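Local coordinates for mosquitocidal toxin (Bacillus sphaericus, PDB 2CB4), which probably transfers ADP-ribose from NAD+ to target proteins through this catalytic domain, one part of a larger toxin that kills mosquito larvae, at residues A[186-198]-A[207-221]. The protein carries 1 engineered substitution. Numbering follows the deposited sequence.
Sequences GIRPEFIRSTYEY and WINPNFINPSTLNDV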
# COMPACT_ATOMS: atom_id res chain seq x y z
N GLY A 186 30.61 -7.80 -11.09
CA GLY A 186 31.32 -7.01 -10.10
C GLY A 186 32.50 -7.70 -9.44
O GLY A 186 32.99 -8.73 -9.91
N ILE A 187 32.95 -7.11 -8.34
CA ILE A 187 34.12 -7.54 -7.58
C ILE A 187 33.83 -7.56 -6.07
O ILE A 187 33.43 -6.56 -5.49
CB ILE A 187 35.25 -6.50 -7.85
CG1 ILE A 187 35.42 -6.29 -9.36
CG2 ILE A 187 36.56 -6.86 -7.12
CD1 ILE A 187 36.23 -5.05 -9.73
N ARG A 188 34.08 -8.70 -5.43
CA ARG A 188 33.88 -8.83 -3.98
C ARG A 188 34.95 -8.04 -3.21
O ARG A 188 36.04 -7.82 -3.72
CB ARG A 188 33.88 -10.30 -3.62
CG ARG A 188 32.66 -11.00 -4.23
CD ARG A 188 32.46 -12.40 -3.64
NE ARG A 188 33.68 -13.22 -3.70
CZ ARG A 188 34.05 -13.96 -4.74
NH1 ARG A 188 33.32 -13.98 -5.84
NH2 ARG A 188 35.16 -14.68 -4.69
N PRO A 189 34.63 -7.59 -1.99
CA PRO A 189 35.58 -6.76 -1.22
C PRO A 189 36.93 -7.36 -0.88
O PRO A 189 37.92 -6.63 -0.65
CB PRO A 189 34.78 -6.40 0.05
CG PRO A 189 33.73 -7.47 0.17
CD PRO A 189 33.37 -7.84 -1.24
N GLU A 190 37.00 -8.68 -0.81
CA GLU A 190 38.29 -9.34 -0.48
C GLU A 190 39.36 -9.16 -1.57
O GLU A 190 40.52 -9.44 -1.34
CB GLU A 190 38.09 -10.81 -0.06
CG GLU A 190 37.58 -11.74 -1.17
CD GLU A 190 36.08 -11.88 -1.17
OE1 GLU A 190 35.40 -10.97 -0.66
OE2 GLU A 190 35.59 -12.90 -1.72
N PHE A 191 38.96 -8.66 -2.73
CA PHE A 191 39.88 -8.39 -3.84
C PHE A 191 40.31 -6.91 -3.91
O PHE A 191 41.02 -6.50 -4.84
CB PHE A 191 39.22 -8.80 -5.16
CG PHE A 191 38.87 -10.26 -5.19
CD1 PHE A 191 39.88 -11.22 -4.93
CD2 PHE A 191 37.57 -10.69 -5.39
CE1 PHE A 191 39.56 -12.58 -4.90
CE2 PHE A 191 37.26 -12.04 -5.36
CZ PHE A 191 38.26 -12.99 -5.09
N ILE A 192 39.86 -6.12 -2.93
CA ILE A 192 40.17 -4.69 -2.87
C ILE A 192 41.14 -4.52 -1.73
O ILE A 192 40.81 -4.72 -0.56
CB ILE A 192 38.88 -3.82 -2.70
CG1 ILE A 192 37.76 -4.35 -3.62
CG2 ILE A 192 39.19 -2.35 -2.97
CD1 ILE A 192 36.42 -3.62 -3.47
N ARG A 193 42.38 -4.20 -2.09
CA ARG A 193 43.44 -4.09 -1.11
C ARG A 193 43.50 -2.80 -0.32
O ARG A 193 43.81 -2.80 0.87
CB ARG A 193 44.81 -4.36 -1.75
CG ARG A 193 45.92 -4.43 -0.66
CD ARG A 193 47.17 -5.09 -1.15
NE ARG A 193 47.92 -4.19 -2.01
CZ ARG A 193 49.08 -4.49 -2.57
NH1 ARG A 193 49.63 -5.66 -2.36
NH2 ARG A 193 49.70 -3.60 -3.35
N SER A 194 43.27 -1.69 -1.00
CA SER A 194 43.36 -0.40 -0.34
C SER A 194 42.65 0.65 -1.15
O SER A 194 42.14 0.39 -2.24
CB SER A 194 44.86 -0.02 -0.23
OG SER A 194 45.45 0.19 -1.52
N THR A 195 42.69 1.87 -0.65
CA THR A 195 42.14 3.00 -1.41
C THR A 195 42.79 4.29 -0.95
O THR A 195 43.20 4.42 0.21
CB THR A 195 40.58 3.09 -1.37
OG1 THR A 195 40.15 4.00 -2.40
CG2 THR A 195 40.07 3.60 -0.02
N TYR A 196 42.91 5.24 -1.86
CA TYR A 196 43.42 6.56 -1.54
C TYR A 196 42.18 7.43 -1.43
O TYR A 196 41.33 7.41 -2.32
CB TYR A 196 44.18 7.16 -2.72
CG TYR A 196 45.55 6.61 -2.92
CD1 TYR A 196 46.19 5.90 -1.92
CD2 TYR A 196 46.20 6.80 -4.12
CE1 TYR A 196 47.45 5.37 -2.12
CE2 TYR A 196 47.48 6.31 -4.32
CZ TYR A 196 48.10 5.59 -3.31
OH TYR A 196 49.36 5.09 -3.54
N GLU A 197 42.10 8.22 -0.37
CA GLU A 197 41.00 9.17 -0.22
C GLU A 197 41.56 10.54 -0.62
O GLU A 197 42.48 11.06 0.00
CB GLU A 197 40.53 9.22 1.23
CG GLU A 197 39.48 10.27 1.47
CD GLU A 197 38.87 10.18 2.85
OE1 GLU A 197 39.12 9.19 3.57
OE2 GLU A 197 38.12 11.10 3.21
N TYR A 198 40.99 11.13 -1.68
CA TYR A 198 41.43 12.46 -2.15
C TYR A 198 40.37 13.49 -1.80
O TYR A 198 39.18 13.23 -1.95
CB TYR A 198 41.52 12.49 -3.68
CG TYR A 198 42.63 11.66 -4.29
CD1 TYR A 198 43.90 12.20 -4.47
CD2 TYR A 198 42.40 10.35 -4.73
CE1 TYR A 198 44.94 11.45 -5.05
CE2 TYR A 198 43.44 9.60 -5.33
CZ TYR A 198 44.70 10.16 -5.49
OH TYR A 198 45.74 9.45 -6.08
N TRP A 207 43.71 4.04 3.05
CA TRP A 207 42.95 3.02 3.74
C TRP A 207 43.43 1.64 3.30
O TRP A 207 43.56 1.38 2.10
CB TRP A 207 41.48 3.11 3.34
CG TRP A 207 40.78 4.33 3.87
CD1 TRP A 207 40.63 5.56 3.23
CD2 TRP A 207 40.09 4.43 5.11
NE1 TRP A 207 39.91 6.41 4.04
CE2 TRP A 207 39.57 5.74 5.20
CE3 TRP A 207 39.89 3.54 6.18
CZ2 TRP A 207 38.85 6.18 6.31
CZ3 TRP A 207 39.18 3.99 7.29
CH2 TRP A 207 38.64 5.30 7.33
N ILE A 208 43.66 0.77 4.28
CA ILE A 208 44.08 -0.60 4.02
C ILE A 208 42.90 -1.51 4.38
O ILE A 208 42.29 -1.33 5.42
CB ILE A 208 45.27 -1.00 4.91
CG1 ILE A 208 46.42 0.03 4.80
CG2 ILE A 208 45.75 -2.40 4.55
CD1 ILE A 208 46.98 0.12 3.44
N ASN A 209 42.59 -2.47 3.51
CA ASN A 209 41.51 -3.44 3.77
C ASN A 209 42.21 -4.66 4.41
O ASN A 209 42.88 -5.41 3.71
CB ASN A 209 40.86 -3.87 2.46
CG ASN A 209 39.74 -4.86 2.67
OD1 ASN A 209 39.38 -5.18 3.80
ND2 ASN A 209 39.15 -5.32 1.58
N PRO A 210 42.08 -4.84 5.72
CA PRO A 210 42.74 -5.98 6.41
C PRO A 210 42.26 -7.35 5.92
O PRO A 210 42.92 -8.35 6.14
CB PRO A 210 42.34 -5.79 7.88
CG PRO A 210 41.88 -4.37 7.98
CD PRO A 210 41.24 -4.07 6.65
N ASN A 211 41.08 -7.38 5.31
CA ASN A 211 40.46 -8.60 4.81
C ASN A 211 40.82 -8.91 3.36
O ASN A 211 40.23 -9.78 2.75
CB ASN A 211 38.94 -8.52 4.95
CG ASN A 211 38.51 -8.08 6.33
OD1 ASN A 211 39.04 -8.53 7.32
ND2 ASN A 211 37.54 -7.20 6.38
N PHE A 212 41.79 -8.20 2.83
CA PHE A 212 42.24 -8.44 1.47
C PHE A 212 42.71 -9.94 1.41
O PHE A 212 43.35 -10.44 2.32
CB PHE A 212 43.38 -7.48 1.12
CG PHE A 212 43.97 -7.75 -0.24
CD1 PHE A 212 43.19 -7.66 -1.39
CD2 PHE A 212 45.30 -8.14 -0.36
CE1 PHE A 212 43.72 -7.95 -2.64
CE2 PHE A 212 45.84 -8.41 -1.63
CZ PHE A 212 45.04 -8.33 -2.76
N ILE A 213 42.34 -10.61 0.32
CA ILE A 213 42.62 -12.01 0.08
C ILE A 213 44.07 -12.48 0.40
O ILE A 213 44.27 -13.63 0.79
CB ILE A 213 42.22 -12.36 -1.36
CG1 ILE A 213 41.79 -13.83 -1.49
CG2 ILE A 213 43.34 -11.94 -2.32
CD1 ILE A 213 40.84 -14.28 -0.47
N ASN A 214 45.07 -11.60 0.27
CA ASN A 214 46.48 -11.93 0.63
C ASN A 214 47.04 -10.88 1.59
O ASN A 214 47.72 -9.95 1.17
CB ASN A 214 47.39 -11.99 -0.58
CG ASN A 214 48.72 -12.69 -0.27
OD1 ASN A 214 49.34 -13.25 -1.17
ND2 ASN A 214 49.15 -12.67 1.00
N PRO A 215 46.74 -11.05 2.87
CA PRO A 215 47.16 -10.11 3.91
C PRO A 215 48.65 -9.91 4.10
O PRO A 215 49.08 -8.94 4.73
CB PRO A 215 46.53 -10.69 5.20
CG PRO A 215 45.76 -11.90 4.80
CD PRO A 215 46.11 -12.27 3.42
N SER A 216 49.46 -10.84 3.61
CA SER A 216 50.91 -10.70 3.77
C SER A 216 51.48 -9.59 2.88
O SER A 216 52.60 -9.12 3.09
CB SER A 216 51.63 -12.03 3.50
OG SER A 216 51.47 -12.43 2.15
N THR A 217 50.69 -9.16 1.90
CA THR A 217 51.14 -8.07 1.01
C THR A 217 50.70 -6.67 1.46
O THR A 217 51.06 -5.68 0.82
CB THR A 217 50.64 -8.28 -0.43
OG1 THR A 217 49.21 -8.12 -0.46
CG2 THR A 217 51.02 -9.71 -0.94
N LEU A 218 49.93 -6.57 2.55
CA LEU A 218 49.43 -5.26 3.00
C LEU A 218 50.51 -4.19 3.18
O LEU A 218 50.27 -3.00 2.93
CB LEU A 218 48.48 -5.37 4.21
CG LEU A 218 47.22 -6.22 3.97
CD1 LEU A 218 46.36 -6.31 5.22
CD2 LEU A 218 46.42 -5.74 2.79
N ASN A 219 51.70 -4.61 3.58
CA ASN A 219 52.79 -3.65 3.78
C ASN A 219 53.36 -3.11 2.47
O ASN A 219 54.12 -2.15 2.48
CB ASN A 219 53.91 -4.25 4.63
CG ASN A 219 53.55 -4.27 6.09
OD1 ASN A 219 53.62 -5.31 6.75
ND2 ASN A 219 53.09 -3.12 6.60
N ASP A 220 52.98 -3.72 1.35
CA ASP A 220 53.46 -3.26 0.05
C ASP A 220 52.65 -2.08 -0.46
O ASP A 220 52.97 -1.52 -1.51
CB ASP A 220 53.39 -4.39 -1.00
CG ASP A 220 54.23 -5.60 -0.63
OD1 ASP A 220 55.17 -5.47 0.20
OD2 ASP A 220 53.93 -6.68 -1.18
N VAL A 221 51.56 -1.73 0.23
CA VAL A 221 50.74 -0.62 -0.19
C VAL A 221 51.59 0.66 -0.09
O VAL A 221 52.14 1.02 0.98
CB VAL A 221 49.41 -0.49 0.60
CG1 VAL A 221 48.69 0.81 0.22
CG2 VAL A 221 48.52 -1.72 0.38
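T195 and W207 form a hydrogen-bonded pair at the open end of the antiparallel β-hairpin 192-199/202-208, part of the mixed sheet of this ADP-ribosyltransferase domain. W207 N meets T195 O at 2.9 Å, and T195 N returns a bond to W207 O. Beyond this pair, N209 N donates to R193 O, while I213 N reaches E190 O at 2.7 Å and joins the 3-10 turn 189-191, which leads into the first strand, to the loop that follows the second.

The N209 amide is used at both ends. With CG anti to the backbone N (chi1 -179°), ND2 donates across the contact to I192 O at 2.8 Å, in its carbonyl plane; OD1 accepts from N211 N in an Asx turn.

Packing centres on R193, whose CB sits 3.7 Å from the centroid of the F212 ring, a CH-pi contact over the face. I213 CG2 lies over the opposite face, near the rim. The arginine chain then runs past L218 CD2.

Among the polar side-chain ends, the bend of R193 at chi3 (77°) helps bring NH1 into a hydrogen bond with T217 OG1 at 3.1 Å, while NH2 forms a salt bridge with E155. Further along strand 192-199, toward the hairpin turn, E197 OE2 is held by H199 and N241. Its OE1 takes the indole NE1 of W207 at 2.9 Å, exactly in the ring plane.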